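Local coordinates for protein probable aminotransferase (Pseudomonas aeruginosa, PDB 5YKR) that is probably an aminotransferase of the class-III family, a pyridoxal-phosphate enzyme whose cofactor is covalently held on a lysine, at residues Arg21-Asp24 with Glu25-Arg29; Gln32-Arg35 with Glu36-His40; Val69-Ile72 with Asp73-Tyr77. All blocks are in the same frame, centred on the assembly; numbering follows the deposited sequence.

Contact 1: residues Arg21-Asp24 with Glu25-Arg29; sequences RRFD and ELHPR
The backbone oxygen of Phe23 is gripped twice by His27. The imidazole ND1 of His27 donates to Phe23 O at 2.7 Å, in the carbonyl plane and on a lone pair. His27 N reaches Phe23 O at 3.0 Å, but this bond is weak, being well bent at the hydrogen. The ring bond sets the rotation of the imidazole and brings its ND1 corner over one face of the Phe23 ring, toward the rim. There His27 ND1 lies 3.4 Å from Phe23 CD2. The two rings meet obliquely, with planes 35° apart. Phe23 CG stands anti to the backbone N (chi1 174°), which swings the ring forward along the helix to meet His27. Leu415 and Leu418 of helix 407-418 pack against the same phenyl ring. Two residues earlier along the helix, Arg21 and Glu25 run side by side on an exposed face. Arg21 NH1 meets the syn side of Glu25 OE2 at 3.2 Å, in a salt bridge with guanidinium and carboxylate planes 43° apart. Arg22 lies alongside Leu26, its CG 3.8 Å from Leu26 CD1, while its NE pairs with Glu19. The carboxylate of Asp24 turns to Asn56. Beneath these side chains Glu25 N bonds Arg21 O and Leu26 N bonds Arg22 O, the usual i to i+4 pattern. His27 is the first residue to leave helical angles. At this junction helix 9-26 ends and His27 serves as the N-cap of helix 28-37, whose first residue is Pro28.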
loop_
_atom_site.group_PDB
_atom_site.type_symbol
_atom_site.label_atom_id
_atom_site.label_comp_id
_atom_site.label_asym_id
_atom_site.label_seq_id
_atom_site.Cartn_x
_atom_site.Cartn_y
_atom_site.Cartn_z
ATOM N N ARG A 21 35.001 -6.883 7.291
ATOM C CA ARG A 21 35.988 -5.857 7.637
ATOM C C ARG A 21 36.237 -4.895 6.476
ATOM O O ARG A 21 36.231 -3.670 6.680
ATOM C CB ARG A 21 37.295 -6.499 8.112
ATOM C CG ARG A 21 38.317 -5.519 8.595
ATOM C CD ARG A 21 39.409 -6.243 9.408
ATOM N NE ARG A 21 40.021 -7.390 8.722
ATOM C CZ ARG A 21 40.896 -7.308 7.709
ATOM N NH1 ARG A 21 41.295 -6.120 7.223
ATOM N NH2 ARG A 21 41.362 -8.433 7.160
ATOM N N ARG A 22 36.385 -5.445 5.265
ATOM C CA ARG A 22 36.533 -4.637 4.042
ATOM C C ARG A 22 35.316 -3.717 3.876
ATOM O O ARG A 22 35.464 -2.568 3.513
ATOM C CB ARG A 22 36.672 -5.546 2.817
ATOM C CG ARG A 22 36.984 -4.888 1.483
ATOM C CD ARG A 22 37.027 -5.885 0.282
ATOM N NE ARG A 22 38.064 -6.862 0.398
ATOM C CZ ARG A 22 39.360 -6.617 0.138
ATOM N NH1 ARG A 22 39.774 -5.402 -0.236
ATOM N NH2 ARG A 22 40.257 -7.556 0.275
ATOM N N PHE A 23 34.122 -4.218 4.188
ATOM C CA PHE A 23 32.914 -3.416 4.031
ATOM C C PHE A 23 32.980 -2.174 4.973
ATOM O O PHE A 23 32.647 -1.043 4.581
ATOM C CB PHE A 23 31.674 -4.246 4.314
ATOM C CG PHE A 23 30.429 -3.440 4.296
ATOM C CD1 PHE A 23 30.027 -2.730 5.425
ATOM C CD2 PHE A 23 29.698 -3.321 3.129
ATOM C CE1 PHE A 23 28.893 -1.945 5.388
ATOM C CE2 PHE A 23 28.560 -2.517 3.084
ATOM C CZ PHE A 23 28.158 -1.824 4.227
ATOM N N ASP A 24 33.399 -2.409 6.207
ATOM C CA ASP A 24 33.539 -1.315 7.179
ATOM C C ASP A 24 34.559 -0.267 6.693
ATOM O O ASP A 24 34.313 0.946 6.787
ATOM C CB ASP A 24 34.001 -1.850 8.536
ATOM C CG ASP A 24 33.018 -2.821 9.189
ATOM O OD1 ASP A 24 31.820 -2.769 8.868
ATOM O OD2 ASP A 24 33.473 -3.613 10.095
ATOM N N GLU A 25 35.683 -0.739 6.171
ATOM C CA GLU A 25 36.750 0.148 5.713
ATOM C C GLU A 25 36.328 0.986 4.514
ATOM O O GLU A 25 36.660 2.146 4.454
ATOM C CB GLU A 25 38.010 -0.623 5.337
ATOM C CG GLU A 25 38.731 -1.319 6.462
ATOM C CD GLU A 25 39.772 -2.326 5.947
ATOM O OE1 GLU A 25 40.161 -2.294 4.721
ATOM O OE2 GLU A 25 40.190 -3.173 6.782
ATOM N N LEU A 26 35.591 0.384 3.590
ATOM C CA LEU A 26 35.185 1.053 2.350
ATOM C C LEU A 26 33.999 1.973 2.511
ATOM O O LEU A 26 33.837 2.879 1.690
ATOM C CB LEU A 26 34.806 -0.009 1.296
ATOM C CG LEU A 26 35.960 -0.774 0.642
ATOM C CD1 LEU A 26 35.404 -1.907 -0.207
ATOM C CD2 LEU A 26 36.829 0.135 -0.224
ATOM N N HIS A 27 33.148 1.741 3.521
ATOM C CA HIS A 27 31.885 2.507 3.619
ATOM C C HIS A 27 31.701 3.224 4.966
ATOM O O HIS A 27 30.643 3.107 5.590
ATOM C CB HIS A 27 30.700 1.588 3.293
ATOM C CG HIS A 27 30.910 0.714 2.090
ATOM N ND1 HIS A 27 31.427 -0.574 2.173
ATOM C CD2 HIS A 27 30.706 0.954 0.765
ATOM C CE1 HIS A 27 31.493 -1.084 0.955
ATOM N NE2 HIS A 27 31.077 -0.181 0.080
ATOM N N PRO A 28 32.679 4.045 5.386
ATOM C CA PRO A 28 32.561 4.606 6.742
ATOM C C PRO A 28 31.408 5.598 6.942
ATOM O O PRO A 28 30.824 5.648 8.009
ATOM C CB PRO A 28 33.939 5.265 6.973
ATOM C CG PRO A 28 34.437 5.591 5.591
ATOM C CD PRO A 28 33.948 4.415 4.758
ATOM N N ARG A 29 31.097 6.384 5.933
ATOM C CA ARG A 29 30.011 7.330 6.059
ATOM C C ARG A 29 28.649 6.615 6.128
ATOM O O ARG A 29 27.800 7.036 6.894
ATOM C CB ARG A 29 30.036 8.365 4.942
ATOM C CG ARG A 29 31.264 9.239 4.964
ATOM C CD ARG A 29 31.334 10.149 3.765
ATOM N NE ARG A 29 30.259 11.123 3.748
ATOM C CZ ARG A 29 30.157 12.101 2.850
ATOM N NH1 ARG A 29 31.084 12.269 1.890
ATOM N NH2 ARG A 29 29.141 12.948 2.933
#

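Contact 2: residues Gln32-Arg35 with Glu36-His40; sequences QAYR and ENRRH
Glu36 N bonds Gln32 O at 3.2 Å, and Glu36 packs on Leu118 of the second subunit. Asn37 N follows with a shorter bond, 2.8 Å to Ala33 O. Asn37 CB rests near that same oxygen. Arg38 carries most of the side-chain contact. Its N bonds Tyr34 O, and its chain then folds back over the Tyr34 ring. Bends at chi2 (-76°) and chi3 (-65°) curl it around the phenol. Arg38 CG sits over the centre of one ring face, 3.8 Å from the Tyr34 centroid, a CH-pi contact. The guanidinium stands steeply to the ring, at 75°, and Arg38 NH1 donates to Tyr34 OH at 3.1 Å. Gln51 also bonds this hydroxyl. Arg39 runs alongside Arg35, pointing the same way, and lays a guanidinium face over Arg35 O. Arg39 NE is 3.5 Å from Arg35 O, and Arg39 NH2 is 4.1 Å from Arg35 NH1. The chemistry is thus split between two arginines. Arg38 is held by tyrosine at both its aliphatic and charged parts, whereas Arg39 has a like charge beside it, perhaps partly offset by the carbonyl under its face.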
loop_
_atom_site.group_PDB
_atom_site.type_symbol
_atom_site.label_atom_id
_atom_site.label_comp_id
_atom_site.label_asym_id
_atom_site.label_seq_id
_atom_site.Cartn_x
_atom_site.Cartn_y
_atom_site.Cartn_z
ATOM N N GLN A 32 28.506 5.422 9.738
ATOM C CA GLN A 32 28.187 6.543 10.614
ATOM C C GLN A 32 26.705 6.875 10.529
ATOM O O GLN A 32 26.028 7.114 11.553
ATOM C CB GLN A 32 29.069 7.741 10.238
ATOM C CG GLN A 32 28.810 9.082 10.911
ATOM C CD GLN A 32 29.786 10.173 10.387
ATOM O OE1 GLN A 32 30.222 10.170 9.198
ATOM N NE2 GLN A 32 30.153 11.106 11.271
ATOM N N ALA A 33 26.190 6.893 9.306
ATOM C CA ALA A 33 24.761 7.132 9.110
ATOM C C ALA A 33 23.915 6.078 9.822
ATOM O O ALA A 33 22.873 6.386 10.369
ATOM C CB ALA A 33 24.417 7.194 7.633
ATOM N N TYR A 34 24.338 4.818 9.790
ATOM C CA TYR A 34 23.603 3.743 10.465
ATOM C C TYR A 34 23.521 3.981 11.965
ATOM O O TYR A 34 22.463 3.799 12.554
ATOM C CB TYR A 34 24.241 2.386 10.178
ATOM C CG TYR A 34 23.441 1.210 10.629
ATOM C CD1 TYR A 34 22.164 0.987 10.158
ATOM C CD2 TYR A 34 23.967 0.298 11.553
ATOM C CE1 TYR A 34 21.431 -0.120 10.582
ATOM C CE2 TYR A 34 23.251 -0.812 11.960
ATOM C CZ TYR A 34 21.975 -1.013 11.484
ATOM O OH TYR A 34 21.279 -2.114 11.932
ATOM N N ARG A 35 24.616 4.415 12.575
ATOM C CA ARG A 35 24.595 4.710 14.012
ATOM C C ARG A 35 23.542 5.765 14.331
ATOM O O ARG A 35 22.799 5.672 15.319
ATOM C CB ARG A 35 25.976 5.164 14.500
ATOM C CG ARG A 35 27.015 4.050 14.534
ATOM C CD ARG A 35 28.306 4.468 15.294
ATOM N NE ARG A 35 29.115 5.294 14.390
ATOM C CZ ARG A 35 29.263 6.636 14.412
ATOM N NH1 ARG A 35 28.673 7.395 15.343
ATOM N NH2 ARG A 35 30.018 7.223 13.467
ATOM N N GLU A 36 23.482 6.785 13.492
ATOM C CA GLU A 36 22.473 7.826 13.657
ATOM C C GLU A 36 21.040 7.310 13.367
ATOM O O GLU A 36 20.125 7.560 14.145
ATOM C CB GLU A 36 22.797 9.013 12.774
ATOM C CG GLU A 36 21.857 10.196 12.809
ATOM C CD GLU A 36 22.431 11.444 12.078
ATOM O OE1 GLU A 36 23.623 11.425 11.637
ATOM O OE2 GLU A 36 21.688 12.476 11.963
ATOM N N ASN A 37 20.868 6.599 12.265
ATOM C CA ASN A 37 19.551 6.104 11.890
ATOM C C ASN A 37 19.002 5.095 12.886
ATOM O O ASN A 37 17.764 5.017 13.064
ATOM C CB ASN A 37 19.543 5.526 10.460
ATOM C CG ASN A 37 19.131 6.536 9.410
ATOM O OD1 ASN A 37 18.453 7.536 9.711
ATOM N ND2 ASN A 37 19.374 6.217 8.138
ATOM N N ARG A 38 19.884 4.323 13.567
ATOM C CA ARG A 38 19.410 3.385 14.587
ATOM C C ARG A 38 18.784 4.102 15.793
ATOM O O ARG A 38 18.047 3.452 16.564
ATOM C CB ARG A 38 20.569 2.476 15.050
ATOM C CG ARG A 38 20.852 1.341 14.096
ATOM C CD ARG A 38 19.815 0.191 14.170
ATOM N NE ARG A 38 19.903 -0.440 15.515
ATOM C CZ ARG A 38 20.770 -1.389 15.886
ATOM N NH1 ARG A 38 21.575 -1.974 15.010
ATOM N NH2 ARG A 38 20.775 -1.804 17.161
ATOM N N ARG A 39 19.061 5.407 15.960
ATOM C CA ARG A 39 18.461 6.160 17.059
ATOM C C ARG A 39 16.979 6.438 16.838
ATOM O O ARG A 39 16.258 6.649 17.805
ATOM C CB ARG A 39 19.213 7.478 17.306
ATOM C CG ARG A 39 20.692 7.290 17.686
ATOM C CD ARG A 39 21.510 8.574 17.736
ATOM N NE ARG A 39 22.906 8.123 17.831
ATOM C CZ ARG A 39 23.929 8.554 17.103
ATOM N NH1 ARG A 39 23.798 9.553 16.227
ATOM N NH2 ARG A 39 25.115 8.012 17.314
ATOM N N HIS A 40 16.533 6.495 15.574
ATOM C CA HIS A 40 15.161 6.936 15.304
ATOM C C HIS A 40 14.353 6.005 14.408
ATOM O O HIS A 40 13.162 6.188 14.314
ATOM C CB HIS A 40 15.165 8.358 14.703
ATOM C CG HIS A 40 15.916 9.347 15.522
ATOM N ND1 HIS A 40 15.545 9.650 16.806
ATOM C CD2 HIS A 40 17.002 10.111 15.244
ATOM C CE1 HIS A 40 16.381 10.544 17.304
ATOM N NE2 HIS A 40 17.289 10.822 16.379
#

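Contact 3: residues Val69-Ile72 with Asp73-Tyr77; sequences VTDI and DGQQY
Val69 and Tyr77 form an antiparallel hydrogen-bonded pair. Val69 N bonds Tyr77 O at 3.0 Å and Tyr77 N returns to Val69 O at 2.8 Å. Thr70 and Gln76 make the next, non-hydrogen-bonded pair. Asp71 N then bonds Gln75 O at 2.9 Å. A type I turn from Asp71 to Gly74 reverses the chain, closed by Gly74 N to Asp71 O. The hairpin is of the type I turn plus G1 bulge kind, with Gly74 at the bulge, its positive phi (80°) suiting a residue without a side chain. It joins strands 68-71 and 76-79 in a small mixed sheet with strand 61-65. Asp71 fastens its turn from within. Its CG lies between the backbone N and the carbonyl carbon (chi1 74°), which tucks the carboxylate over the loop. Asp71 OD1 takes Gln75 N at 2.9 Å, from above the carboxylate plane, and a weak bond from Asp73 N. Asp71 OD2 receives the Tyr77 hydroxyl, OH to OD2 2.7 Å, again out of the plane. The tyrosine meets this carboxylate with its edge, the two planes 66° apart. A water bridges Asp71 OD2, weakly, to Asp73 OD2, so the buried carboxylate has several donors. Asp73 turns its oxygens to the backbone N of Arg29 and Ser30. On the face shared by Thr70 and Gln76, the side chains run side by side, with Thr70 OG1 3.7 Å from Gln76 CG. The Gln76 amide oxygen is bonded to Arg68. On the other face Val69 CG1 lies 4.4 Å from Tyr77 CD1, and Val69 packs on Leu110 of the second subunit.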
loop_
_atom_site.group_PDB
_atom_site.type_symbol
_atom_site.label_atom_id
_atom_site.label_comp_id
_atom_site.label_asym_id
_atom_site.label_seq_id
_atom_site.Cartn_x
_atom_site.Cartn_y
_atom_site.Cartn_z
ATOM N N VAL A 69 24.721 3.225 -9.553
ATOM C CA VAL A 69 24.432 3.784 -8.220
ATOM C C VAL A 69 25.726 4.334 -7.630
ATOM O O VAL A 69 26.744 3.659 -7.743
ATOM C CB VAL A 69 23.857 2.695 -7.315
ATOM C CG1 VAL A 69 23.680 3.171 -5.854
ATOM C CG2 VAL A 69 22.546 2.225 -7.878
ATOM N N THR A 70 25.665 5.485 -6.982
ATOM C CA THR A 70 26.773 6.026 -6.223
ATOM C C THR A 70 26.326 6.210 -4.789
ATOM O O THR A 70 25.263 6.781 -4.546
ATOM C CB THR A 70 27.244 7.382 -6.790
ATOM O OG1 THR A 70 27.585 7.251 -8.169
ATOM C CG2 THR A 70 28.419 7.913 -6.029
ATOM N N ASP A 71 27.096 5.694 -3.845
ATOM C CA ASP A 71 26.777 5.832 -2.423
ATOM C C ASP A 71 27.386 7.111 -1.810
ATOM O O ASP A 71 28.100 7.855 -2.468
ATOM C CB ASP A 71 27.104 4.544 -1.657
ATOM C CG ASP A 71 28.588 4.298 -1.436
ATOM O OD1 ASP A 71 29.382 5.243 -1.596
ATOM O OD2 ASP A 71 28.923 3.150 -1.033
ATOM N N ILE A 72 27.114 7.350 -0.540
ATOM C CA ILE A 72 27.585 8.561 0.099
ATOM C C ILE A 72 29.060 8.553 0.434
ATOM O O ILE A 72 29.598 9.596 0.782
ATOM C CB ILE A 72 26.737 8.935 1.334
ATOM C CG1 ILE A 72 26.810 7.881 2.439
ATOM C CG2 ILE A 72 25.269 9.245 0.925
ATOM C CD1 ILE A 72 26.226 8.390 3.755
ATOM N N ASP A 73 29.710 7.380 0.323
ATOM C CA ASP A 73 31.165 7.266 0.398
ATOM C C ASP A 73 31.842 7.464 -0.971
ATOM O O ASP A 73 33.062 7.335 -1.072
ATOM C CB ASP A 73 31.569 5.939 1.032
ATOM C CG ASP A 73 31.304 5.919 2.528
ATOM O OD1 ASP A 73 32.094 6.560 3.292
ATOM O OD2 ASP A 73 30.326 5.249 2.941
ATOM N N GLY A 74 31.065 7.742 -2.026
ATOM C CA GLY A 74 31.625 7.882 -3.353
ATOM C C GLY A 74 31.915 6.612 -4.099
ATOM O O GLY A 74 32.443 6.661 -5.207
ATOM N N GLN A 75 31.548 5.464 -3.526
ATOM C CA GLN A 75 31.684 4.207 -4.223
ATOM C C GLN A 75 30.639 4.116 -5.301
ATOM O O GLN A 75 29.466 4.539 -5.086
ATOM C CB GLN A 75 31.511 3.027 -3.276
ATOM C CG GLN A 75 32.577 2.933 -2.208
ATOM C CD GLN A 75 33.865 2.422 -2.763
ATOM O OE1 GLN A 75 34.792 3.183 -2.917
ATOM N NE2 GLN A 75 33.892 1.136 -3.152
ATOM N N GLN A 76 31.015 3.540 -6.423
ATOM C CA GLN A 76 30.135 3.378 -7.585
ATOM C C GLN A 76 29.852 1.925 -7.800
ATOM O O GLN A 76 30.735 1.092 -7.649
ATOM C CB GLN A 76 30.747 4.011 -8.841
ATOM C CG GLN A 76 30.832 5.521 -8.715
ATOM C CD GLN A 76 31.158 6.226 -10.024
ATOM O OE1 GLN A 76 30.645 5.903 -11.111
ATOM N NE2 GLN A 76 32.048 7.193 -9.918
ATOM N N TYR A 77 28.626 1.610 -8.225
ATOM C CA TYR A 77 28.165 0.262 -8.427
ATOM C C TYR A 77 27.427 0.143 -9.750
ATOM O O TYR A 77 26.784 1.113 -10.187
ATOM C CB TYR A 77 27.179 -0.158 -7.309
ATOM C CG TYR A 77 27.690 0.070 -5.908
ATOM C CD1 TYR A 77 27.609 1.314 -5.326
ATOM C CD2 TYR A 77 28.305 -0.950 -5.184
ATOM C CE1 TYR A 77 28.147 1.565 -4.064
ATOM C CE2 TYR A 77 28.774 -0.739 -3.903
ATOM C CZ TYR A 77 28.707 0.526 -3.339
ATOM O OH TYR A 77 29.224 0.695 -2.067
HETATM O O HOH W 1 28.608 3.900 1.590
#

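The chain first makes contact 1, which closes the corner from helix 9-26 into helix 28-37. Contact 2 follows after two intervening residues, within helix 28-37 toward its end, and closes no loop; its centre is about 15 Å from that of contact 1. Contact 3 comes later and closes the hairpin of strands 68-71 and 76-79. The three lie in series; none nests in or crosses another. Contacts 1 and 3 touch in space, with a probable hydrogen bond from Arg29 N to Asp73 OD1. The hairpin turn is thereby tied to the start of helix 28-37. Contacts 2 and 3 do not touch. All three come within reach of the second subunit, contact 1 through Arg29 alone.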